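Local coordinates for Thiol:disulfide interchange protein (Proteus mirabilis, PDB 4OD7) that probably acts as a periplasmic DsbA-type disulfide oxidoreductase of the thioredoxin family, introducing disulfide bonds into secreted proteins as they fold, at residues Y42-T56 with Y175-M188. The protein carries 1 engineered substitution. Residues are numbered along the deposited sequence; the frame is centred on the assembly and turned at random.
Sequences YKVNSTVEKNVPENT and YAKAYSDVVNQLLM
Ser180 OG is held by two partners: Asn51 ND2 donates to it at 3.0 Å, with the hydroxyl close to the amide plane of Asn51, and water 1 lies 2.8 Å away. The same water also lies within hydrogen-bonding distance of Val48 O and Asn184 OD1, linking the two segments around Val48 and Asn184. Asn184 uses its other amide end as well: ND2 reaches Asn51 O at 3.1 Å, from above the carbonyl plane and with a bent N-H...O angle of 137°.

Near Tyr175 the packing is apolar. Val44, with CG1 anti to its backbone nitrogen (chi1 -177°), crosses Tyr179 at about a right angle, CG1 lying 3.4 Å from Tyr179 CG, while CG2 meets Ala176 CB and the edge of the Tyr175 ring. Both tyrosine hydroxyls bond to Asn164, and Tyr175 also stacks on an aromatic side chain of the bound peptide. At the far end Leu187 CD1 lies 3.7 Å from both Val52 CG1 and Pro53 CD.

The axes of 44-51 and 175-187 cross at -45°, 8.5 Å apart, with Ala176 and Ser180 allowing close approach. This pairs the helix following the active-site helix with the C-terminal helix on one face of the thioredoxin-fold sheet of DsbA.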
loop_
_atom_site.group_PDB
_atom_site.type_symbol
_atom_site.label_atom_id
_atom_site.label_comp_id
_atom_site.label_asym_id
_atom_site.label_seq_id
_atom_site.Cartn_x
_atom_site.Cartn_y
_atom_site.Cartn_z
ATOM N N TYR A 42 4.133 12.335 3.543
ATOM C CA TYR A 42 2.915 12.842 4.154
ATOM C C TYR A 42 2.369 11.896 5.223
ATOM O O TYR A 42 1.618 12.331 6.090
ATOM C CB TYR A 42 1.817 13.071 3.103
ATOM C CG TYR A 42 2.067 14.184 2.098
ATOM C CD1 TYR A 42 2.970 15.208 2.341
ATOM C CD2 TYR A 42 1.329 14.240 0.917
ATOM C CE1 TYR A 42 3.162 16.217 1.426
ATOM C CE2 TYR A 42 1.514 15.252 -0.006
ATOM C CZ TYR A 42 2.420 16.245 0.248
ATOM O OH TYR A 42 2.584 17.263 -0.676
ATOM N N LYS A 43 2.715 10.609 5.130
ATOM C CA LYS A 43 2.281 9.604 6.102
ATOM C C LYS A 43 0.749 9.504 6.179
ATOM O O LYS A 43 0.179 9.468 7.252
ATOM C CB LYS A 43 2.865 9.968 7.469
ATOM C CG LYS A 43 4.390 10.073 7.488
ATOM C CD LYS A 43 4.863 10.547 8.820
ATOM C CE LYS A 43 6.351 10.750 8.908
ATOM N NZ LYS A 43 6.769 10.750 10.360
ATOM N N VAL A 44 0.066 9.503 5.046
ATOM C CA VAL A 44 -1.380 9.497 5.088
ATOM C C VAL A 44 -1.840 8.110 5.516
ATOM O O VAL A 44 -2.723 7.996 6.365
ATOM C CB VAL A 44 -2.000 9.894 3.737
ATOM C CG1 VAL A 44 -3.521 9.962 3.825
ATOM C CG2 VAL A 44 -1.493 11.227 3.290
ATOM N N ASN A 45 -1.270 7.043 4.958
ATOM C CA ASN A 45 -1.717 5.693 5.389
ATOM C C ASN A 45 -1.403 5.403 6.862
ATOM O O ASN A 45 -2.165 4.753 7.551
ATOM C CB ASN A 45 -1.113 4.570 4.556
ATOM C CG ASN A 45 0.372 4.443 4.732
ATOM O OD1 ASN A 45 1.094 5.419 4.664
ATOM N ND2 ASN A 45 0.827 3.251 5.034
ATOM N N SER A 46 -0.294 5.915 7.348
ATOM C CA SER A 46 0.048 5.705 8.720
ATOM C C SER A 46 -0.856 6.534 9.656
ATOM O O SER A 46 -1.216 6.047 10.711
ATOM C CB SER A 46 1.546 5.930 8.910
ATOM O OG SER A 46 1.947 7.115 8.345
ATOM N N THR A 47 -1.224 7.752 9.293
ATOM C CA THR A 47 -2.177 8.528 10.078
ATOM C C THR A 47 -3.503 7.783 10.161
ATOM O O THR A 47 -4.115 7.682 11.213
ATOM C CB THR A 47 -2.433 9.919 9.456
ATOM O OG1 THR A 47 -1.238 10.690 9.524
ATOM C CG2 THR A 47 -3.545 10.693 10.196
ATOM N N VAL A 48 -3.883 7.209 9.026
ATOM C CA VAL A 48 -5.112 6.454 8.881
ATOM C C VAL A 48 -5.103 5.196 9.754
ATOM O O VAL A 48 -6.081 4.912 10.452
ATOM C CB VAL A 48 -5.332 6.075 7.403
ATOM C CG1 VAL A 48 -6.376 4.987 7.245
ATOM C CG2 VAL A 48 -5.715 7.307 6.590
ATOM N N GLU A 49 -3.999 4.464 9.707
ATOM C CA GLU A 49 -3.860 3.248 10.467
ATOM C C GLU A 49 -3.935 3.551 11.963
ATOM O O GLU A 49 -4.534 2.795 12.719
ATOM C CB GLU A 49 -2.526 2.563 10.115
ATOM C CG GLU A 49 -2.483 1.914 8.741
ATOM C CD GLU A 49 -1.078 1.828 8.113
ATOM O OE1 GLU A 49 -0.079 2.037 8.829
ATOM O OE2 GLU A 49 -1.000 1.546 6.899
ATOM N N LYS A 50 -3.404 4.700 12.367
ATOM C CA LYS A 50 -3.415 5.111 13.773
ATOM C C LYS A 50 -4.798 5.539 14.309
ATOM O O LYS A 50 -4.992 5.628 15.534
ATOM C CB LYS A 50 -2.435 6.264 13.981
ATOM C CG LYS A 50 -0.987 5.846 14.072
ATOM C CD LYS A 50 -0.061 7.036 14.335
ATOM C CE LYS A 50 1.082 6.666 15.267
ATOM N NZ LYS A 50 2.050 7.775 15.416
ATOM N N ASN A 51 -5.719 5.883 13.407
ATOM C CA ASN A 51 -6.955 6.534 13.802
ATOM C C ASN A 51 -8.212 5.698 13.598
ATOM O O ASN A 51 -9.268 6.069 14.020
ATOM C CB ASN A 51 -7.087 7.844 13.031
ATOM C CG ASN A 51 -6.162 8.931 13.567
ATOM O OD1 ASN A 51 -5.814 8.945 14.741
ATOM N ND2 ASN A 51 -5.782 9.855 12.708
ATOM N N VAL A 52 -8.092 4.559 12.953
ATOM C CA VAL A 52 -9.234 3.668 12.743
ATOM C C VAL A 52 -9.666 3.025 14.072
ATOM O O VAL A 52 -8.910 3.038 15.041
ATOM C CB VAL A 52 -8.942 2.579 11.680
ATOM C CG1 VAL A 52 -8.904 3.194 10.305
ATOM C CG2 VAL A 52 -7.649 1.830 11.991
ATOM N N PRO A 53 -10.906 2.519 14.136
ATOM C CA PRO A 53 -11.346 1.786 15.321
ATOM C C PRO A 53 -10.437 0.594 15.642
ATOM O O PRO A 53 -9.884 -0.003 14.722
ATOM C CB PRO A 53 -12.726 1.295 14.918
ATOM C CG PRO A 53 -13.156 2.150 13.884
ATOM C CD PRO A 53 -11.956 2.529 13.114
ATOM N N GLU A 54 -10.343 0.214 16.912
ATOM C CA GLU A 54 -9.554 -0.940 17.319
ATOM C C GLU A 54 -10.116 -2.185 16.662
ATOM O O GLU A 54 -11.308 -2.252 16.436
ATOM N N ASN A 55 -9.247 -3.128 16.302
ATOM C CA ASN A 55 -9.614 -4.381 15.615
ATOM C C ASN A 55 -10.015 -4.213 14.165
ATOM O O ASN A 55 -10.473 -5.161 13.525
ATOM C CB ASN A 55 -10.844 -5.061 16.277
ATOM C CG ASN A 55 -10.554 -5.692 17.595
ATOM O OD1 ASN A 55 -9.537 -6.348 17.774
ATOM N ND2 ASN A 55 -11.476 -5.515 18.539
ATOM N N THR A 56 -9.749 -3.068 13.585
ATOM C CA THR A 56 -10.088 -2.907 12.189
ATOM C C THR A 56 -9.154 -3.791 11.344
ATOM O O THR A 56 -7.941 -3.693 11.465
ATOM C CB THR A 56 -9.999 -1.415 11.828
ATOM O OG1 THR A 56 -10.919 -0.687 12.641
ATOM C CG2 THR A 56 -10.277 -1.154 10.323
ATOM N N TYR A 175 -4.352 17.271 5.354
ATOM C CA TYR A 175 -4.862 16.367 4.330
ATOM C C TYR A 175 -4.883 14.989 4.883
ATOM O O TYR A 175 -5.832 14.284 4.660
ATOM C CB TYR A 175 -4.011 16.352 3.053
ATOM C CG TYR A 175 -4.532 15.402 1.985
ATOM C CD1 TYR A 175 -5.622 15.729 1.182
ATOM C CD2 TYR A 175 -3.961 14.149 1.825
ATOM C CE1 TYR A 175 -6.093 14.848 0.215
ATOM C CE2 TYR A 175 -4.433 13.261 0.869
ATOM C CZ TYR A 175 -5.509 13.615 0.078
ATOM O OH TYR A 175 -5.958 12.720 -0.862
ATOM N N ALA A 176 -3.822 14.579 5.545
ATOM C CA ALA A 176 -3.759 13.235 6.114
ATOM C C ALA A 176 -4.773 13.054 7.247
ATOM O O ALA A 176 -5.373 11.992 7.397
ATOM C CB ALA A 176 -2.402 12.975 6.593
ATOM N N LYS A 177 -4.947 14.091 8.054
ATOM C CA LYS A 177 -5.947 14.078 9.093
ATOM C C LYS A 177 -7.304 14.071 8.442
ATOM O O LYS A 177 -8.237 13.413 8.900
ATOM C CB LYS A 177 -5.754 15.262 10.004
ATOM C CG LYS A 177 -4.596 15.047 10.944
ATOM C CD LYS A 177 -4.422 16.206 11.907
ATOM C CE LYS A 177 -4.166 17.497 11.129
ATOM N NZ LYS A 177 -3.829 18.652 11.986
ATOM N N ALA A 178 -7.416 14.861 7.395
ATOM C CA ALA A 178 -8.650 14.951 6.655
ATOM C C ALA A 178 -8.937 13.633 5.990
ATOM O O ALA A 178 -10.073 13.268 5.838
ATOM C CB ALA A 178 -8.570 16.047 5.623
ATOM N N TYR A 179 -7.896 12.967 5.506
ATOM C CA TYR A 179 -8.028 11.666 4.855
ATOM C C TYR A 179 -8.513 10.652 5.860
ATOM O O TYR A 179 -9.454 9.898 5.606
ATOM C CB TYR A 179 -6.707 11.184 4.256
ATOM C CG TYR A 179 -6.879 10.102 3.183
ATOM C CD1 TYR A 179 -7.053 8.762 3.518
ATOM C CD2 TYR A 179 -6.840 10.430 1.830
ATOM C CE1 TYR A 179 -7.219 7.792 2.541
ATOM C CE2 TYR A 179 -6.997 9.478 0.856
ATOM C CZ TYR A 179 -7.182 8.155 1.210
ATOM O OH TYR A 179 -7.341 7.210 0.211
ATOM N N SER A 180 -7.848 10.661 7.015
ATOM C CA SER A 180 -8.176 9.779 8.136
ATOM C C SER A 180 -9.589 10.024 8.634
ATOM O O SER A 180 -10.249 9.109 9.092
ATOM C CB SER A 180 -7.200 9.996 9.285
ATOM O OG SER A 180 -7.703 9.385 10.447
ATOM N N ASP A 181 -10.026 11.278 8.567
ATOM C CA ASP A 181 -11.381 11.662 8.935
ATOM C C ASP A 181 -12.415 10.984 8.022
ATOM O O ASP A 181 -13.377 10.405 8.497
ATOM C CB ASP A 181 -11.484 13.175 8.849
ATOM C CG ASP A 181 -12.515 13.771 9.768
ATOM O OD1 ASP A 181 -12.941 13.113 10.749
ATOM O OD2 ASP A 181 -12.875 14.943 9.502
ATOM N N VAL A 182 -12.225 11.076 6.704
ATOM C CA VAL A 182 -13.142 10.462 5.714
ATOM C C VAL A 182 -13.253 8.933 5.833
ATOM O O VAL A 182 -14.329 8.378 5.674
ATOM C CB VAL A 182 -12.742 10.846 4.273
ATOM C CG1 VAL A 182 -13.619 10.171 3.242
ATOM C CG2 VAL A 182 -12.856 12.334 4.116
ATOM N N VAL A 183 -12.123 8.256 6.041
ATOM C CA VAL A 183 -12.089 6.793 6.143
ATOM C C VAL A 183 -12.955 6.275 7.271
ATOM O O VAL A 183 -13.749 5.360 7.073
ATOM C CB VAL A 183 -10.673 6.278 6.334
ATOM C CG1 VAL A 183 -10.672 4.774 6.635
ATOM C CG2 VAL A 183 -9.878 6.579 5.095
ATOM N N ASN A 184 -12.791 6.876 8.441
ATOM C CA ASN A 184 -13.511 6.470 9.642
ATOM C C ASN A 184 -15.023 6.680 9.462
ATOM O O ASN A 184 -15.836 5.954 10.045
ATOM C CB ASN A 184 -13.033 7.294 10.842
ATOM C CG ASN A 184 -11.668 6.911 11.323
ATOM O OD1 ASN A 184 -11.077 5.944 10.871
ATOM N ND2 ASN A 184 -11.141 7.697 12.234
ATOM N N GLN A 185 -15.399 7.641 8.614
ATOM C CA GLN A 185 -16.804 7.881 8.323
ATOM C C GLN A 185 -17.324 6.808 7.394
ATOM O O GLN A 185 -18.450 6.357 7.535
ATOM C CB GLN A 185 -17.015 9.277 7.709
ATOM N N LEU A 186 -16.503 6.372 6.460
ATOM C CA LEU A 186 -16.885 5.275 5.602
ATOM C C LEU A 186 -16.888 3.962 6.351
ATOM O O LEU A 186 -17.523 2.988 5.935
ATOM C CB LEU A 186 -15.906 5.156 4.467
ATOM C CG LEU A 186 -16.068 6.178 3.364
ATOM C CD1 LEU A 186 -14.737 6.420 2.712
ATOM C CD2 LEU A 186 -17.054 5.646 2.369
ATOM N N LEU A 187 -16.120 3.898 7.430
ATOM C CA LEU A 187 -16.102 2.672 8.216
ATOM C C LEU A 187 -17.374 2.470 9.024
ATOM O O LEU A 187 -17.890 1.330 9.117
ATOM C CB LEU A 187 -14.886 2.672 9.134
ATOM C CG LEU A 187 -13.562 2.380 8.432
ATOM C CD1 LEU A 187 -12.460 2.529 9.437
ATOM C CD2 LEU A 187 -13.562 0.980 7.778
ATOM N N MET A 188 -17.872 3.553 9.626
ATOM C CA MET A 188 -19.138 3.490 10.370
ATOM C C MET A 188 -20.346 3.335 9.439
ATOM O O MET A 188 -21.476 3.256 9.915
ATOM C CB MET A 188 -19.336 4.723 11.270
ATOM C CG MET A 188 -18.427 4.826 12.523
ATOM S SD MET A 188 -18.474 3.449 13.721
ATOM C CE MET A 188 -17.049 2.466 13.211
HETATM O O HOH W 1 -8.236 6.644 10.081
#